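Local structure of ATP-dependent DNA helicase (Mycobacterium smegmatis, 5V9X) at residues L385-Q399 against Q411-Q425. The protein unwinds RNA:DNA hybrids as a 3'-to-5' helicase of the Lhr family, tracking along single-stranded DNA and powered by ATP hydrolysis. Sequence-based numbering, arbitrary orientation.
Sequences LELGIDMGAVDLVIQ and QRVGRAGHQVGEISQ. With ANP (phosphoaminophosphonic acid-adenylate ester), chain C.
Arg-415 pushes into the hollow of the 385-389 loop, its CD lying 3.5 Å from Ile-389 CG1 while its guanidinium carries Leu-387 C and Gly-388 N over one face. Bends at chi2 (-44°) and chi3 (95°) curl the chain back, and NE and NH2 both grip Gln-411 O, which fixes the rotation of the guanidinium. Arg-415 NH1 bonds weakly to Ile-389 O, and NH1 and NH2 of the same residue converge on O1G of the ATP analogue AMP-PNP, NH2 at 2.7 Å. His-418 wedges in beside this guanidinium. Ile-389 O sits over the centre of the imidazole; His-418 ND1 gives a bond in the ring plane to the anti side of Asp-390 OD1 (2.7 Å), and His-418 NE2 points almost straight at the same O1G (2.9 Å). Asp-390 thus orients the imidazole with one oxygen and takes the ribose O3' on the other.

Farther along strand 394-400, Val-397 is the bump: CG2 fills the notch between Arg-412 O (3.4 Å) and Ala-416 CB, and its N bonds to Gln-425 O of the adjacent parallel strand. At the far end, Arg-412 reaches out extended between Gln-399 OE1 (2.9 Å from NH1) and, by a weak salt bridge, Glu-386 OE1, both at its guanidinium edge; Asn-298 also accepts from NH1. This is the beta-alpha-beta unit of the second RecA-like helicase domain, whose motif VI-like QRVGRAGH sequence, running from the end of helix 406-413 into the following turn, presents an arginine to the gamma-phosphate, as in superfamily 2 helicases.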
loop_
_atom_site.group_PDB
_atom_site.type_symbol
_atom_site.label_atom_id
_atom_site.label_comp_id
_atom_site.label_asym_id
_atom_site.label_seq_id
_atom_site.Cartn_x
_atom_site.Cartn_y
_atom_site.Cartn_z
ATOM N N LEU A 385 8.295 4.484 -7.509
ATOM C CA LEU A 385 8.951 3.625 -8.488
ATOM C C LEU A 385 8.913 2.159 -8.070
ATOM O O LEU A 385 9.746 1.367 -8.524
ATOM C CB LEU A 385 10.399 4.067 -8.708
ATOM C CG LEU A 385 10.656 5.508 -9.146
ATOM C CD1 LEU A 385 12.134 5.710 -9.440
ATOM C CD2 LEU A 385 9.813 5.856 -10.355
ATOM N N GLU A 386 7.960 1.782 -7.212
ATOM C CA GLU A 386 7.946 0.427 -6.671
ATOM C C GLU A 386 7.532 -0.601 -7.714
ATOM O O GLU A 386 7.989 -1.749 -7.663
ATOM C CB GLU A 386 7.012 0.358 -5.458
ATOM C CG GLU A 386 6.745 -1.056 -4.947
ATOM C CD GLU A 386 5.890 -1.087 -3.692
ATOM O OE1 GLU A 386 6.026 -0.173 -2.852
ATOM O OE2 GLU A 386 5.081 -2.028 -3.548
ATOM N N LEU A 387 6.696 -0.217 -8.671
ATOM C CA LEU A 387 5.988 -1.176 -9.505
ATOM C C LEU A 387 6.263 -0.951 -10.985
ATOM O O LEU A 387 6.400 0.188 -11.440
ATOM C CB LEU A 387 4.480 -1.091 -9.251
ATOM C CG LEU A 387 4.045 -1.320 -7.804
ATOM C CD1 LEU A 387 2.651 -0.762 -7.574
ATOM C CD2 LEU A 387 4.092 -2.801 -7.472
ATOM N N GLY A 388 6.350 -2.057 -11.723
ATOM C CA GLY A 388 6.164 -2.047 -13.160
ATOM C C GLY A 388 7.284 -1.533 -14.038
ATOM O O GLY A 388 7.511 -2.099 -15.113
ATOM N N ILE A 389 7.979 -0.473 -13.615
ATOM C CA ILE A 389 8.945 0.190 -14.487
ATOM C C ILE A 389 9.980 -0.810 -14.980
ATOM O O ILE A 389 10.352 -1.755 -14.270
ATOM C CB ILE A 389 9.623 1.371 -13.771
ATOM C CG1 ILE A 389 10.367 0.892 -12.523
ATOM C CG2 ILE A 389 8.603 2.445 -13.429
ATOM C CD1 ILE A 389 11.291 1.923 -11.932
ATOM N N ASP A 390 10.438 -0.614 -16.214
ATOM C CA ASP A 390 11.361 -1.525 -16.888
ATOM C C ASP A 390 12.614 -0.741 -17.271
ATOM O O ASP A 390 12.798 -0.343 -18.424
ATOM C CB ASP A 390 10.690 -2.164 -18.101
ATOM C CG ASP A 390 11.644 -3.011 -18.907
ATOM O OD1 ASP A 390 12.286 -3.908 -18.319
ATOM O OD2 ASP A 390 11.753 -2.778 -20.130
ATOM N N MET A 391 13.481 -0.517 -16.289
ATOM C CA MET A 391 14.735 0.202 -16.490
ATOM C C MET A 391 15.836 -0.833 -16.688
ATOM O O MET A 391 16.348 -1.404 -15.722
ATOM C CB MET A 391 15.027 1.115 -15.305
ATOM C CG MET A 391 13.892 2.062 -14.953
ATOM S SD MET A 391 13.568 3.266 -16.252
ATOM C CE MET A 391 12.230 4.212 -15.533
ATOM N N GLY A 392 16.203 -1.069 -17.948
ATOM C CA GLY A 392 17.186 -2.088 -18.281
ATOM C C GLY A 392 18.586 -1.817 -17.772
ATOM O O GLY A 392 19.433 -2.714 -17.841
ATOM N N ALA A 393 18.851 -0.612 -17.267
ATOM C CA ALA A 393 20.167 -0.263 -16.752
ATOM C C ALA A 393 20.302 -0.480 -15.251
ATOM O O ALA A 393 21.420 -0.413 -14.731
ATOM C CB ALA A 393 20.494 1.197 -17.080
ATOM N N VAL A 394 19.204 -0.735 -14.545
ATOM C CA VAL A 394 19.242 -0.903 -13.096
ATOM C C VAL A 394 19.625 -2.348 -12.790
ATOM O O VAL A 394 18.869 -3.277 -13.087
ATOM C CB VAL A 394 17.900 -0.537 -12.452
ATOM C CG1 VAL A 394 17.960 -0.748 -10.947
ATOM C CG2 VAL A 394 17.532 0.900 -12.776
ATOM N N ASP A 395 20.805 -2.544 -12.197
ATOM C CA ASP A 395 21.237 -3.868 -11.764
ATOM C C ASP A 395 21.444 -3.932 -10.253
ATOM O O ASP A 395 22.165 -4.809 -9.766
ATOM C CB ASP A 395 22.507 -4.302 -12.504
ATOM C CG ASP A 395 23.659 -3.323 -12.339
ATOM O OD1 ASP A 395 23.446 -2.215 -11.805
ATOM O OD2 ASP A 395 24.788 -3.668 -12.752
ATOM N N LEU A 396 20.816 -3.026 -9.505
ATOM C CA LEU A 396 20.883 -3.045 -8.049
ATOM C C LEU A 396 19.711 -2.253 -7.489
ATOM O O LEU A 396 19.429 -1.147 -7.958
ATOM C CB LEU A 396 22.204 -2.454 -7.541
ATOM C CG LEU A 396 22.388 -2.436 -6.020
ATOM C CD1 LEU A 396 22.720 -3.827 -5.500
ATOM C CD2 LEU A 396 23.452 -1.432 -5.601
ATOM N N VAL A 397 19.029 -2.826 -6.502
ATOM C CA VAL A 397 18.052 -2.110 -5.689
ATOM C C VAL A 397 18.503 -2.196 -4.239
ATOM O O VAL A 397 18.814 -3.284 -3.744
ATOM C CB VAL A 397 16.629 -2.677 -5.850
ATOM C CG1 VAL A 397 15.712 -2.112 -4.772
ATOM C CG2 VAL A 397 16.077 -2.358 -7.230
ATOM N N ILE A 398 18.554 -1.051 -3.569
ATOM C CA ILE A 398 18.888 -0.980 -2.153
ATOM C C ILE A 398 17.640 -0.548 -1.397
ATOM O O ILE A 398 16.985 0.432 -1.774
ATOM C CB ILE A 398 20.054 -0.015 -1.893
ATOM C CG1 ILE A 398 21.315 -0.491 -2.616
ATOM C CG2 ILE A 398 20.311 0.110 -0.405
ATOM C CD1 ILE A 398 22.499 0.431 -2.438
ATOM N N GLN A 399 17.307 -1.283 -0.340
ATOM C CA GLN A 399 16.149 -0.992 0.496
ATOM C C GLN A 399 16.648 -0.530 1.858
ATOM O O GLN A 399 17.260 -1.308 2.597
ATOM C CB GLN A 399 15.245 -2.216 0.628
ATOM C CG GLN A 399 14.098 -2.036 1.610
ATOM C CD GLN A 399 13.141 -0.941 1.190
ATOM O OE1 GLN A 399 12.808 -0.815 0.012
ATOM N NE2 GLN A 399 12.696 -0.137 2.152
ATOM N N GLN A 411 8.450 -6.539 -5.096
ATOM C CA GLN A 411 8.208 -5.621 -6.202
ATOM C C GLN A 411 9.347 -4.619 -6.356
ATOM O O GLN A 411 9.772 -4.325 -7.479
ATOM C CB GLN A 411 6.876 -4.898 -5.997
ATOM C CG GLN A 411 5.654 -5.793 -6.148
ATOM C CD GLN A 411 5.372 -6.169 -7.594
ATOM O OE1 GLN A 411 6.113 -5.791 -8.508
ATOM N NE2 GLN A 411 4.294 -6.916 -7.811
ATOM N N ARG A 412 9.861 -4.102 -5.239
ATOM C CA ARG A 412 10.934 -3.115 -5.295
ATOM C C ARG A 412 12.216 -3.727 -5.848
ATOM O O ARG A 412 12.798 -3.217 -6.812
ATOM C CB ARG A 412 11.165 -2.515 -3.906
ATOM C CG ARG A 412 10.044 -1.594 -3.450
ATOM C CD ARG A 412 10.344 -0.946 -2.111
ATOM N NE ARG A 412 9.190 -0.210 -1.604
ATOM C CZ ARG A 412 9.182 0.487 -0.473
ATOM N NH1 ARG A 412 10.274 0.553 0.277
ATOM N NH2 ARG A 412 8.081 1.122 -0.092
ATOM N N VAL A 413 12.675 -4.828 -5.247
ATOM C CA VAL A 413 13.888 -5.487 -5.728
ATOM C C VAL A 413 13.716 -5.944 -7.171
ATOM O O VAL A 413 14.691 -6.017 -7.929
ATOM C CB VAL A 413 14.262 -6.658 -4.796
ATOM C CG1 VAL A 413 15.438 -7.452 -5.356
ATOM C CG2 VAL A 413 14.591 -6.139 -3.400
ATOM N N GLY A 414 12.478 -6.224 -7.585
ATOM C CA GLY A 414 12.216 -6.630 -8.955
ATOM C C GLY A 414 12.617 -5.607 -9.999
ATOM O O GLY A 414 12.809 -5.973 -11.163
ATOM N N ARG A 415 12.748 -4.333 -9.614
ATOM C CA ARG A 415 13.175 -3.312 -10.567
ATOM C C ARG A 415 14.563 -3.609 -11.119
ATOM O O ARG A 415 14.866 -3.249 -12.263
ATOM C CB ARG A 415 13.165 -1.925 -9.919
ATOM C CG ARG A 415 11.828 -1.472 -9.337
ATOM C CD ARG A 415 10.671 -1.784 -10.261
ATOM N NE ARG A 415 10.035 -3.048 -9.912
ATOM C CZ ARG A 415 9.308 -3.775 -10.752
ATOM N NH1 ARG A 415 9.132 -3.368 -12.001
ATOM N NH2 ARG A 415 8.765 -4.913 -10.344
ATOM N N ALA A 416 15.415 -4.253 -10.329
ATOM C CA ALA A 416 16.740 -4.632 -10.790
ATOM C C ALA A 416 16.675 -5.910 -11.620
ATOM O O ALA A 416 15.828 -6.780 -11.396
ATOM C CB ALA A 416 17.688 -4.822 -9.604
ATOM N N GLY A 417 17.586 -6.015 -12.585
ATOM C CA GLY A 417 17.624 -7.170 -13.469
ATOM C C GLY A 417 16.321 -7.421 -14.196
ATOM O O GLY A 417 15.899 -8.577 -14.336
ATOM N N HIS A 418 15.675 -6.359 -14.675
ATOM C CA HIS A 418 14.304 -6.446 -15.180
ATOM C C HIS A 418 14.273 -6.993 -16.610
ATOM O O HIS A 418 13.777 -6.365 -17.545
ATOM C CB HIS A 418 13.635 -5.083 -15.088
ATOM C CG HIS A 418 12.146 -5.153 -14.968
ATOM N ND1 HIS A 418 11.301 -4.927 -16.033
ATOM C CD2 HIS A 418 11.352 -5.436 -13.909
ATOM C CE1 HIS A 418 10.050 -5.062 -15.633
ATOM N NE2 HIS A 418 10.053 -5.370 -14.348
ATOM N N GLN A 419 14.819 -8.197 -16.762
ATOM C CA GLN A 419 14.803 -8.914 -18.029
ATOM C C GLN A 419 14.482 -10.375 -17.749
ATOM O O GLN A 419 14.667 -10.868 -16.634
ATOM C CB GLN A 419 16.139 -8.800 -18.783
ATOM C CG GLN A 419 16.592 -7.375 -19.066
ATOM C CD GLN A 419 17.414 -6.787 -17.936
ATOM O OE1 GLN A 419 18.330 -7.429 -17.420
ATOM N NE2 GLN A 419 17.087 -5.562 -17.539
ATOM N N VAL A 420 13.997 -11.066 -18.780
ATOM C CA VAL A 420 13.575 -12.455 -18.626
ATOM C C VAL A 420 14.792 -13.313 -18.301
ATOM O O VAL A 420 15.768 -13.344 -19.059
ATOM C CB VAL A 420 12.860 -12.956 -19.887
ATOM C CG1 VAL A 420 12.503 -14.426 -19.749
ATOM C CG2 VAL A 420 11.612 -12.127 -20.150
ATOM N N GLY A 421 14.739 -14.010 -17.165
ATOM C CA GLY A 421 15.808 -14.882 -16.739
ATOM C C GLY A 421 16.885 -14.229 -15.897
ATOM O O GLY A 421 17.716 -14.944 -15.323
ATOM N N GLU A 422 16.899 -12.903 -15.799
ATOM C CA GLU A 422 17.952 -12.215 -15.068
ATOM C C GLU A 422 17.717 -12.303 -13.560
ATOM O O GLU A 422 16.598 -12.521 -13.086
ATOM C CB GLU A 422 18.036 -10.750 -15.501
ATOM C CG GLU A 422 19.327 -10.050 -15.098
ATOM C CD GLU A 422 20.527 -10.544 -15.883
ATOM O OE1 GLU A 422 20.790 -9.993 -16.975
ATOM O OE2 GLU A 422 21.201 -11.486 -15.418
ATOM N N ILE A 423 18.802 -12.133 -12.807
ATOM C CA ILE A 423 18.775 -12.109 -11.349
ATOM C C ILE A 423 18.524 -10.682 -10.880
ATOM O O ILE A 423 19.029 -9.720 -11.469
ATOM C CB ILE A 423 20.095 -12.661 -10.775
ATOM C CG1 ILE A 423 20.286 -14.124 -11.177
ATOM C CG2 ILE A 423 20.140 -12.513 -9.259
ATOM C CD1 ILE A 423 21.625 -14.695 -10.767
ATOM N N SER A 424 17.732 -10.540 -9.820
ATOM C CA SER A 424 17.488 -9.250 -9.188
ATOM C C SER A 424 18.366 -9.139 -7.949
ATOM O O SER A 424 18.227 -9.933 -7.013
ATOM C CB SER A 424 16.013 -9.087 -8.822
ATOM O OG SER A 424 15.192 -9.135 -9.977
ATOM N N GLN A 425 19.264 -8.160 -7.948
ATOM C CA GLN A 425 20.201 -7.958 -6.850
ATOM C C GLN A 425 19.606 -6.961 -5.861
ATOM O O GLN A 425 19.261 -5.837 -6.240
ATOM C CB GLN A 425 21.540 -7.461 -7.392
ATOM C CG GLN A 425 22.726 -7.691 -6.478
ATOM C CD GLN A 425 24.041 -7.387 -7.165
ATOM O OE1 GLN A 425 24.134 -7.415 -8.395
ATOM N NE2 GLN A 425 25.065 -7.087 -6.374
HETATM P PG ANP C . 6.783 -6.460 -13.626
HETATM O O1G ANP C . 7.768 -5.831 -12.694
HETATM O O2G ANP C . 5.675 -5.409 -14.017
HETATM O O3G ANP C . 6.104 -7.708 -12.927
HETATM P PB ANP C . 6.547 -7.613 -16.131
HETATM O O1B ANP C . 5.368 -6.639 -16.412
HETATM O O2B ANP C . 6.022 -8.913 -15.627
HETATM N N3B ANP C . 7.603 -6.951 -15.017
HETATM P PA ANP C . 7.635 -6.655 -18.426
HETATM O O1A ANP C . 7.939 -5.382 -17.725
HETATM O O2A ANP C . 6.421 -6.576 -19.349
HETATM O O3A ANP C . 7.334 -7.863 -17.444
HETATM O "O5'" ANP C . 8.907 -7.140 -19.233
HETATM C "C5'" ANP C . 10.256 -7.334 -18.690
HETATM C "C4'" ANP C . 11.267 -6.992 -19.757
HETATM O "O4'" ANP C . 11.425 -8.100 -20.682
HETATM C "C3'" ANP C . 10.858 -5.812 -20.627
HETATM O "O3'" ANP C . 12.021 -5.199 -21.161
HETATM C "C2'" ANP C . 10.076 -6.492 -21.752
HETATM O "O2'" ANP C . 9.763 -5.619 -22.848
HETATM C "C1'" ANP C . 10.945 -7.734 -21.969
HETATM N N9 ANP C . 10.268 -8.903 -22.539
HETATM C C8 ANP C . 8.925 -9.112 -22.717
HETATM N N7 ANP C . 8.630 -10.280 -23.238
HETATM C C5 ANP C . 9.866 -10.876 -23.429
HETATM C C6 ANP C . 10.245 -12.128 -23.950
HETATM N N6 ANP C . 9.376 -13.039 -24.393
HETATM N N1 ANP C . 11.568 -12.413 -24.001
HETATM C C2 ANP C . 12.440 -11.504 -23.556
HETATM N N3 ANP C . 12.199 -10.293 -23.046
HETATM C C4 ANP C . 10.885 -10.040 -23.005
#